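Local coordinates for minor capsid protein (Cafeteriavirus-dependent mavirus, PDB 6G42) that forms the penton of the mavirus capsid, five copies assembling into the unit that probably closes the fivefold vertices of the icosahedral shell, at residues Q7-N12 with K47-I52; D129-S134 with H154-N159; F169-I174 with S179-N184. All coordinates share one frame; numbering follows the deposited sequence.

Contact 1: Q7-N12 with K47-I52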
loop_
_atom_site.group_PDB
_atom_site.type_symbol
_atom_site.label_atom_id
_atom_site.label_comp_id
_atom_site.label_asym_id
_atom_site.label_seq_id
_atom_site.Cartn_x
_atom_site.Cartn_y
_atom_site.Cartn_z
ATOM N N GLN C 7 -25.038 10.677 21.040
ATOM C CA GLN C 7 -25.414 11.638 19.996
ATOM C C GLN C 7 -24.248 11.969 19.060
ATOM O O GLN C 7 -23.136 12.242 19.518
ATOM C CB GLN C 7 -25.939 12.925 20.643
ATOM C CG GLN C 7 -26.858 13.754 19.752
ATOM C CD GLN C 7 -27.375 15.014 20.435
ATOM O OE1 GLN C 7 -26.742 15.544 21.346
ATOM N NE2 GLN C 7 -28.529 15.507 19.984
ATOM N N TYR C 8 -24.529 11.946 17.755
ATOM C CA TYR C 8 -23.590 12.359 16.703
ATOM C C TYR C 8 -24.148 13.602 16.014
ATOM O O TYR C 8 -25.185 13.533 15.353
ATOM C CB TYR C 8 -23.392 11.242 15.665
ATOM C CG TYR C 8 -22.607 10.055 16.181
ATOM C CD1 TYR C 8 -23.216 9.082 16.972
ATOM C CD2 TYR C 8 -21.255 9.907 15.886
ATOM C CE1 TYR C 8 -22.499 8.002 17.458
ATOM C CE2 TYR C 8 -20.530 8.825 16.361
ATOM C CZ TYR C 8 -21.154 7.877 17.146
ATOM O OH TYR C 8 -20.433 6.808 17.617
ATOM N N ILE C 9 -23.464 14.731 16.183
ATOM C CA ILE C 9 -23.845 15.990 15.541
ATOM C C ILE C 9 -22.732 16.324 14.549
ATOM O O ILE C 9 -21.567 16.429 14.933
ATOM C CB ILE C 9 -24.075 17.128 16.576
ATOM C CG1 ILE C 9 -25.193 16.747 17.555
ATOM C CG2 ILE C 9 -24.449 18.436 15.889
ATOM C CD1 ILE C 9 -25.308 17.659 18.761
ATOM N N TRP C 10 -23.114 16.479 13.283
ATOM C CA TRP C 10 -22.188 16.702 12.173
ATOM C C TRP C 10 -22.347 18.112 11.647
ATOM O O TRP C 10 -23.472 18.566 11.442
ATOM C CB TRP C 10 -22.488 15.744 11.018
ATOM C CG TRP C 10 -22.318 14.296 11.346
ATOM C CD1 TRP C 10 -23.300 13.419 11.703
ATOM C CD2 TRP C 10 -21.101 13.553 11.337
ATOM N NE1 TRP C 10 -22.770 12.176 11.921
ATOM C CE2 TRP C 10 -21.420 12.227 11.700
ATOM C CE3 TRP C 10 -19.764 13.880 11.065
ATOM C CZ2 TRP C 10 -20.453 11.216 11.795
ATOM C CZ3 TRP C 10 -18.796 12.875 11.154
ATOM C CH2 TRP C 10 -19.150 11.558 11.522
ATOM N N LEU C 11 -21.223 18.774 11.383
ATOM C CA LEU C 11 -21.210 20.155 10.891
ATOM C C LEU C 11 -20.310 20.280 9.651
ATOM O O LEU C 11 -19.097 20.083 9.731
ATOM C CB LEU C 11 -20.755 21.105 12.009
ATOM C CG LEU C 11 -20.558 22.596 11.717
ATOM C CD1 LEU C 11 -21.809 23.244 11.151
ATOM C CD2 LEU C 11 -20.143 23.304 12.994
ATOM N N ASN C 12 -20.928 20.607 8.515
ATOM C CA ASN C 12 -20.228 20.806 7.243
ATOM C C ASN C 12 -19.971 22.287 7.016
ATOM O O ASN C 12 -20.729 23.139 7.493
ATOM C CB ASN C 12 -21.055 20.263 6.072
ATOM C CG ASN C 12 -21.228 18.761 6.129
ATOM O OD1 ASN C 12 -20.466 18.010 5.514
ATOM N ND2 ASN C 12 -22.217 18.309 6.889
ATOM N N LYS C 47 -25.745 17.667 27.968
ATOM C CA LYS C 47 -24.703 16.674 27.630
ATOM C C LYS C 47 -23.294 17.272 27.581
ATOM O O LYS C 47 -23.125 18.490 27.502
ATOM C CB LYS C 47 -25.012 16.023 26.280
ATOM C CG LYS C 47 -26.338 15.277 26.221
ATOM C CD LYS C 47 -26.710 14.943 24.784
ATOM C CE LYS C 47 -28.083 14.300 24.657
ATOM N NZ LYS C 47 -27.999 12.824 24.477
ATOM N N ASN C 48 -22.297 16.390 27.638
ATOM C CA ASN C 48 -20.889 16.734 27.398
ATOM C C ASN C 48 -20.443 16.180 26.049
ATOM O O ASN C 48 -20.847 15.079 25.668
ATOM C CB ASN C 48 -19.993 16.150 28.492
ATOM C CG ASN C 48 -20.147 16.861 29.821
ATOM O OD1 ASN C 48 -20.413 18.064 29.875
ATOM N ND2 ASN C 48 -19.961 16.121 30.906
ATOM N N TYR C 49 -19.587 16.928 25.355
ATOM C CA TYR C 49 -19.177 16.591 23.987
ATOM C C TYR C 49 -17.669 16.557 23.767
ATOM O O TYR C 49 -16.911 17.285 24.408
ATOM C CB TYR C 49 -19.767 17.593 23.005
ATOM C CG TYR C 49 -21.268 17.559 22.922
ATOM C CD1 TYR C 49 -22.049 18.254 23.842
ATOM C CD2 TYR C 49 -21.914 16.839 21.919
ATOM C CE1 TYR C 49 -23.435 18.232 23.767
ATOM C CE2 TYR C 49 -23.301 16.812 21.834
ATOM C CZ TYR C 49 -24.056 17.512 22.759
ATOM O OH TYR C 49 -25.426 17.495 22.682
ATOM N N LEU C 50 -17.264 15.695 22.838
ATOM C CA LEU C 50 -15.924 15.693 22.269
ATOM C C LEU C 50 -16.018 16.254 20.858
ATOM O O LEU C 50 -17.036 16.087 20.202
ATOM C CB LEU C 50 -15.374 14.271 22.215
ATOM C CG LEU C 50 -15.264 13.516 23.539
ATOM C CD1 LEU C 50 -14.875 12.071 23.268
ATOM C CD2 LEU C 50 -14.253 14.174 24.468
ATOM N N LEU C 51 -14.956 16.915 20.411
ATOM C CA LEU C 51 -14.832 17.413 19.041
ATOM C C LEU C 51 -13.717 16.668 18.305
ATOM O O LEU C 51 -12.590 16.566 18.808
ATOM C CB LEU C 51 -14.506 18.905 19.040
ATOM C CG LEU C 51 -14.070 19.537 17.711
ATOM C CD1 LEU C 51 -15.204 19.527 16.698
ATOM C CD2 LEU C 51 -13.598 20.952 17.956
ATOM N N ILE C 52 -14.034 16.192 17.101
ATOM C CA ILE C 52 -13.041 15.609 16.190
ATOM C C ILE C 52 -13.279 16.103 14.763
ATOM O O ILE C 52 -14.425 16.180 14.303
ATOM C CB ILE C 52 -13.023 14.060 16.253
ATOM C CG1 ILE C 52 -11.939 13.484 15.341
ATOM C CG2 ILE C 52 -14.372 13.451 15.887
ATOM C CD1 ILE C 52 -11.537 12.075 15.726
#
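Gln7 brings its amide oxygen to the hydroxyl-bearing edge of the Tyr49 ring, near the ring plane. Tyr49 OH donates a hydrogen bond to Gln7 OE1 at 2.7 Å. The C=O...donor angle is 158°, and the hydroxyl is slightly tilted from the carbonyl plane. The amide and the ring are turned 31° against each other. Gln7 can span the gap because its CG is anti to the backbone N (chi1 -157°) and the chain stays extended to the amide.

Lys47 crosses Gln7 at about a right angle. Its methylene chain, not its amine, does the touching, with CD 3.5 Å from Gln7 OE1. Ile9 also stands at about a right angle to the tyrosine. Its CD1 comes obliquely to the ring, 3.8 Å from Tyr49 CE2.

The two backbones do not pair here; the nearest CA atoms, of Gln7 and Tyr49, are 8.9 Å apart. Strand 296-305 lies between strands 8-15 and 49-62 in an antiparallel sheet of the jelly roll. Gln7 and Ile9 bond to it through Ser305 and Phe303. The side chains of Gln7, Ile9 and Tyr49 thus reach over this middle strand. Strand 8-15 is an outermost strand of the sheet within the chain, and it meets the second subunit. There the backbone N of Tyr8 hydrogen-bonds to OD1 of Asn264 of that subunit.

Tyr49 OH has another polar partner in Asp44 N. The phenol oxygen of the buried Tyr49 is therefore held between a glutamine carbonyl and a backbone N-H, which should fix where the ring end lies.

Contact 2: D129-S134 with H154-N159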
loop_
_atom_site.group_PDB
_atom_site.type_symbol
_atom_site.label_atom_id
_atom_site.label_comp_id
_atom_site.label_asym_id
_atom_site.label_seq_id
_atom_site.Cartn_x
_atom_site.Cartn_y
_atom_site.Cartn_z
ATOM N N ASP C 129 35.414 22.300 -18.295
ATOM C CA ASP C 129 35.449 21.363 -17.161
ATOM C C ASP C 129 34.695 21.846 -15.913
ATOM O O ASP C 129 34.782 21.213 -14.857
ATOM C CB ASP C 129 36.910 21.050 -16.803
ATOM C CG ASP C 129 37.672 20.389 -17.948
ATOM O OD1 ASP C 129 37.052 20.020 -18.970
ATOM O OD2 ASP C 129 38.904 20.234 -17.820
ATOM N N ILE C 130 33.949 22.946 -16.034
ATOM C CA ILE C 130 33.136 23.467 -14.926
ATOM C C ILE C 130 31.975 22.490 -14.673
ATOM O O ILE C 130 31.243 22.159 -15.609
ATOM C CB ILE C 130 32.609 24.902 -15.210
ATOM C CG1 ILE C 130 33.796 25.879 -15.316
ATOM C CG2 ILE C 130 31.624 25.349 -14.127
ATOM C CD1 ILE C 130 33.439 27.330 -15.585
ATOM N N PRO C 131 31.817 22.015 -13.417
ATOM C CA PRO C 131 30.742 21.060 -13.108
ATOM C C PRO C 131 29.345 21.700 -13.058
ATOM O O PRO C 131 29.212 22.871 -12.687
ATOM C CB PRO C 131 31.146 20.506 -11.735
ATOM C CG PRO C 131 31.971 21.573 -11.117
ATOM C CD PRO C 131 32.667 22.281 -12.240
ATOM N N VAL C 132 28.329 20.921 -13.435
ATOM C CA VAL C 132 26.927 21.376 -13.445
ATOM C C VAL C 132 26.098 20.634 -12.386
ATOM O O VAL C 132 25.856 19.429 -12.508
ATOM C CB VAL C 132 26.265 21.181 -14.832
ATOM C CG1 VAL C 132 24.829 21.702 -14.832
ATOM C CG2 VAL C 132 27.075 21.880 -15.914
ATOM N N PHE C 133 25.670 21.366 -11.358
ATOM C CA PHE C 133 24.701 20.870 -10.382
ATOM C C PHE C 133 23.299 21.171 -10.921
ATOM O O PHE C 133 23.046 22.280 -11.397
ATOM C CB PHE C 133 24.921 21.552 -9.027
ATOM C CG PHE C 133 24.151 20.929 -7.891
ATOM C CD1 PHE C 133 22.871 21.359 -7.582
ATOM C CD2 PHE C 133 24.714 19.920 -7.123
ATOM C CE1 PHE C 133 22.157 20.789 -6.537
ATOM C CE2 PHE C 133 24.007 19.345 -6.074
ATOM C CZ PHE C 133 22.724 19.780 -5.780
ATOM N N SER C 134 22.399 20.190 -10.852
ATOM C CA SER C 134 21.033 20.352 -11.369
ATOM C C SER C 134 20.023 19.458 -10.651
ATOM O O SER C 134 20.393 18.598 -9.856
ATOM C CB SER C 134 20.992 20.066 -12.876
ATOM O OG SER C 134 21.161 18.680 -13.142
ATOM N N HIS C 154 40.245 17.574 -9.721
ATOM C CA HIS C 154 39.597 18.211 -8.565
ATOM C C HIS C 154 38.418 17.424 -7.989
ATOM O O HIS C 154 37.948 16.448 -8.578
ATOM C CB HIS C 154 39.108 19.610 -8.959
ATOM C CG HIS C 154 40.150 20.455 -9.627
ATOM N ND1 HIS C 154 40.382 20.420 -10.986
ATOM C CD2 HIS C 154 41.021 21.357 -9.121
ATOM C CE1 HIS C 154 41.349 21.268 -11.289
ATOM N NE2 HIS C 154 41.753 21.850 -10.174
ATOM N N PHE C 155 37.965 17.877 -6.822
ATOM C CA PHE C 155 36.732 17.410 -6.185
ATOM C C PHE C 155 35.778 18.580 -5.959
ATOM O O PHE C 155 36.187 19.742 -5.989
ATOM C CB PHE C 155 37.036 16.800 -4.817
ATOM C CG PHE C 155 37.514 15.379 -4.859
ATOM C CD1 PHE C 155 36.753 14.387 -5.475
ATOM C CD2 PHE C 155 38.703 15.014 -4.228
ATOM C CE1 PHE C 155 37.185 13.069 -5.492
ATOM C CE2 PHE C 155 39.138 13.698 -4.238
ATOM C CZ PHE C 155 38.379 12.725 -4.871
ATOM N N ILE C 156 34.508 18.253 -5.721
ATOM C CA ILE C 156 33.513 19.207 -5.223
ATOM C C ILE C 156 33.358 18.966 -3.720
ATOM O O ILE C 156 33.264 17.818 -3.281
ATOM C CB ILE C 156 32.146 19.034 -5.919
ATOM C CG1 ILE C 156 32.271 19.304 -7.424
ATOM C CG2 ILE C 156 31.100 19.972 -5.314
ATOM C CD1 ILE C 156 31.108 18.786 -8.249
ATOM N N MET C 157 33.318 20.054 -2.951
ATOM C CA MET C 157 33.177 20.013 -1.487
ATOM C C MET C 157 31.789 20.478 -1.075
ATOM O O MET C 157 31.286 21.457 -1.614
ATOM C CB MET C 157 34.186 20.947 -0.818
ATOM C CG MET C 157 35.647 20.571 -0.989
ATOM S SD MET C 157 36.731 21.958 -0.596
ATOM C CE MET C 157 36.357 22.253 1.130
ATOM N N PHE C 158 31.187 19.768 -0.122
ATOM C CA PHE C 158 29.911 20.141 0.503
ATOM C C PHE C 158 30.183 20.337 1.992
ATOM O O PHE C 158 30.794 19.474 2.630
ATOM C CB PHE C 158 28.891 18.995 0.366
ATOM C CG PHE C 158 28.137 18.947 -0.950
ATOM C CD1 PHE C 158 28.675 19.426 -2.147
ATOM C CD2 PHE C 158 26.880 18.352 -0.990
ATOM C CE1 PHE C 158 27.963 19.345 -3.335
ATOM C CE2 PHE C 158 26.166 18.268 -2.178
ATOM C CZ PHE C 158 26.710 18.766 -3.352
ATOM N N ASN C 159 29.719 21.451 2.557
ATOM C CA ASN C 159 29.771 21.652 4.018
ATOM C C ASN C 159 28.686 20.807 4.707
ATOM O O ASN C 159 27.919 20.120 4.033
ATOM C CB ASN C 159 29.682 23.143 4.392
ATOM C CG ASN C 159 28.293 23.728 4.218
ATOM O OD1 ASN C 159 27.516 23.281 3.381
ATOM N ND2 ASN C 159 27.988 24.763 4.991
#
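Pro131 and Ile156, with Phe133 and Phe158, make a small, wholly apolar contact between two antiparallel beta sheets. It lies in the domain inserted between jelly-roll strands 49-62 and 201-207, where these sheets and helix 106-120 pack together. Strand 132-136 is an outer strand of a three-stranded sheet. Strand 154-158 is the middle strand of a five-stranded one. No hydrogen bond links the two segments. The nearest CA atoms, of Pro131 and Ile156, are 8.6 Å apart, so side chains alone bridge the gap.

All four touching residues are buried. Pro131 and Ile156 run antiparallel alongside each other. The CD1 methyl of Ile156 lies at the CB-CG edge of the proline ring, 3.9 Å from Pro131 CB and 4.1 Å from Pro131 CG. Ile156 reaches it with CG1 anti to its carbonyl carbon (chi1 -62°) and an extended end.

Helix 106-120 and strand 141-145 complete this core. Leu117 packs on Pro131 and Ile113 on Phe133, while Ile144 touches both Phe133 and Ile156. Asn114 of the same helix also bonds to the backbone N of Phe133 through its OD1.

The phenylalanines meet further along. Their side chains run at a slant to each other and touch through ring corners. Phe133 CE2 lies at the edge of the Phe158 ring, near its plane, 3.9 Å from Phe158 CZ.

Contact 3: F169-I174 with S179-N184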
loop_
_atom_site.group_PDB
_atom_site.type_symbol
_atom_site.label_atom_id
_atom_site.label_comp_id
_atom_site.label_asym_id
_atom_site.label_seq_id
_atom_site.Cartn_x
_atom_site.Cartn_y
_atom_site.Cartn_z
ATOM N N PHE C 169 24.272 11.278 -1.922
ATOM C CA PHE C 169 25.556 11.223 -2.639
ATOM C C PHE C 169 26.577 10.448 -1.794
ATOM O O PHE C 169 26.402 10.300 -0.579
ATOM C CB PHE C 169 26.106 12.631 -2.920
ATOM C CG PHE C 169 25.348 13.392 -3.980
ATOM C CD1 PHE C 169 25.420 13.008 -5.320
ATOM C CD2 PHE C 169 24.576 14.507 -3.645
ATOM C CE1 PHE C 169 24.727 13.710 -6.299
ATOM C CE2 PHE C 169 23.882 15.208 -4.618
ATOM C CZ PHE C 169 23.958 14.811 -5.948
ATOM N N GLU C 170 27.640 9.963 -2.437
ATOM C CA GLU C 170 28.747 9.298 -1.729
ATOM C C GLU C 170 29.751 10.350 -1.245
ATOM O O GLU C 170 30.246 11.154 -2.042
ATOM C CB GLU C 170 29.435 8.264 -2.626
ATOM C CG GLU C 170 30.329 7.285 -1.866
ATOM C CD GLU C 170 31.092 6.324 -2.771
ATOM O OE1 GLU C 170 30.739 6.189 -3.966
ATOM O OE2 GLU C 170 32.058 5.695 -2.281
ATOM N N PHE C 171 30.045 10.334 0.057
ATOM C CA PHE C 171 30.894 11.352 0.691
ATOM C C PHE C 171 32.191 10.788 1.269
ATOM O O PHE C 171 32.310 9.586 1.511
ATOM C CB PHE C 171 30.114 12.093 1.780
ATOM C CG PHE C 171 29.066 13.017 1.236
ATOM C CD1 PHE C 171 29.404 14.295 0.804
ATOM C CD2 PHE C 171 27.745 12.611 1.135
ATOM C CE1 PHE C 171 28.441 15.151 0.290
ATOM C CE2 PHE C 171 26.778 13.462 0.624
ATOM C CZ PHE C 171 27.126 14.734 0.200
ATOM N N ASP C 172 33.151 11.690 1.478
ATOM C CA ASP C 172 34.454 11.375 2.076
ATOM C C ASP C 172 34.907 12.587 2.894
ATOM O O ASP C 172 35.267 13.623 2.328
ATOM C CB ASP C 172 35.479 11.033 0.980
ATOM C CG ASP C 172 36.577 10.102 1.469
ATOM O OD1 ASP C 172 37.351 10.500 2.365
ATOM O OD2 ASP C 172 36.668 8.971 0.946
ATOM N N ASP C 173 34.869 12.458 4.219
ATOM C CA ASP C 173 35.136 13.583 5.126
ATOM C C ASP C 173 36.627 13.923 5.219
ATOM O O ASP C 173 37.423 13.099 5.671
ATOM C CB ASP C 173 34.593 13.279 6.530
ATOM C CG ASP C 173 33.066 13.165 6.574
ATOM O OD1 ASP C 173 32.403 13.274 5.515
ATOM O OD2 ASP C 173 32.526 12.964 7.684
ATOM N N ILE C 174 36.985 15.139 4.800
ATOM C CA ILE C 174 38.373 15.644 4.880
ATOM C C ILE C 174 38.660 16.543 6.089
ATOM O O ILE C 174 39.823 16.801 6.402
ATOM C CB ILE C 174 38.798 16.418 3.599
ATOM C CG1 ILE C 174 37.858 17.597 3.287
ATOM C CG2 ILE C 174 38.881 15.464 2.421
ATOM C CD1 ILE C 174 38.497 18.680 2.444
ATOM N N SER C 179 33.243 18.032 3.189
ATOM C CA SER C 179 33.320 16.632 2.740
ATOM C C SER C 179 33.398 16.575 1.218
ATOM O O SER C 179 32.770 17.383 0.537
ATOM C CB SER C 179 32.093 15.841 3.210
ATOM O OG SER C 179 31.985 15.822 4.623
ATOM N N LEU C 180 34.155 15.608 0.699
ATOM C CA LEU C 180 34.371 15.449 -0.747
ATOM C C LEU C 180 33.264 14.633 -1.411
ATOM O O LEU C 180 32.898 13.565 -0.922
ATOM C CB LEU C 180 35.712 14.756 -1.025
ATOM C CG LEU C 180 36.989 15.407 -0.495
ATOM C CD1 LEU C 180 38.168 14.457 -0.669
ATOM C CD2 LEU C 180 37.269 16.740 -1.173
ATOM N N VAL C 181 32.761 15.125 -2.541
ATOM C CA VAL C 181 31.775 14.400 -3.340
ATOM C C VAL C 181 32.516 13.450 -4.285
ATOM O O VAL C 181 33.164 13.888 -5.240
ATOM C CB VAL C 181 30.866 15.362 -4.140
ATOM C CG1 VAL C 181 29.845 14.595 -4.972
ATOM C CG2 VAL C 181 30.150 16.318 -3.196
ATOM N N ILE C 182 32.410 12.152 -4.006
ATOM C CA ILE C 182 33.028 11.112 -4.827
ATOM C C ILE C 182 32.232 10.935 -6.127
ATOM O O ILE C 182 31.044 10.611 -6.089
ATOM C CB ILE C 182 33.125 9.782 -4.043
ATOM C CG1 ILE C 182 34.137 9.935 -2.896
ATOM C CG2 ILE C 182 33.544 8.626 -4.952
ATOM C CD1 ILE C 182 34.043 8.869 -1.823
ATOM N N LEU C 183 32.905 11.139 -7.261
ATOM C CA LEU C 183 32.292 11.050 -8.591
ATOM C C LEU C 183 33.085 10.098 -9.487
ATOM O O LEU C 183 34.284 10.294 -9.679
ATOM C CB LEU C 183 32.254 12.435 -9.236
ATOM C CG LEU C 183 31.516 13.535 -8.472
ATOM C CD1 LEU C 183 31.784 14.894 -9.100
ATOM C CD2 LEU C 183 30.024 13.250 -8.427
ATOM N N ASN C 184 32.413 9.082 -10.035
ATOM C CA ASN C 184 33.043 8.076 -10.916
ATOM C C ASN C 184 32.585 8.059 -12.381
ATOM O O ASN C 184 33.191 7.359 -13.197
ATOM C CB ASN C 184 32.835 6.678 -10.324
ATOM C CG ASN C 184 33.728 6.414 -9.128
ATOM O OD1 ASN C 184 34.944 6.590 -9.201
ATOM N ND2 ASN C 184 33.134 5.980 -8.023
#
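Backbone hydrogen bonds join Asp172 to Leu180 and Glu170 to Ile182. Leu180 N gives a nearly straight bond to Asp172 O, at 2.8 Å and 172°. The return bond, Asp172 N to Leu180 O, is weak. Ile182 N bonds to Glu170 O at 3.1 Å.

Near the turn, Ser179 OG donates a hydrogen bond to Asp173 OD1 at 2.7 Å, from well above the carboxylate plane. Arg25 of the third subunit forms a salt bridge with Asp173 OD2 and a hydrogen bond with Ser179 OG.

The motif is a beta hairpin, the weakly bonded strand 171-173 and strand 179-181, at the edge of a five-stranded antiparallel sheet. Phe171, Asp173, Ser179 and Val181 share one face. Asp172 and Leu180 lie on the other.

Apolar contacts add to this. Phe171 and Val181 run side by side, with Phe171 CE1 4.1 Å from Val181 CG2. Ile174 turns its CG2 methyl onto Leu180 CD1, and the two side chains cross at about a right angle.

Ile182 CD1 rests 3.8 Å from both Glu170 OE2 and Asp172 OD2. With CG anti to the backbone N (chi1 -165°), the extended Glu170 chain reaches across Ile182. Its carboxylate forms a salt bridge with Lys137 of the third subunit.

The three contacts follow one another along the chain. Contact 1 stands apart, on the opposite side of the chain's centre from the other two. Its centre is about 58 Å from that of contact 2 and about 57 Å from that of contact 3. It belongs to the sheet that holds both chain termini. Contacts 2 and 3 are neighbours, with centres about 11 Å apart. They share the five-stranded sheet, where strand 154-158 runs beside strand 179-181. Val181 N hydrogen-bonds to Ile156 O at 2.8 Å across that border. Contacts 1 and 3 both adjoin neighbouring subunits, which suggests that subunits are joined near both ends of the elongated chain; no other chain touches the segments of contact 2.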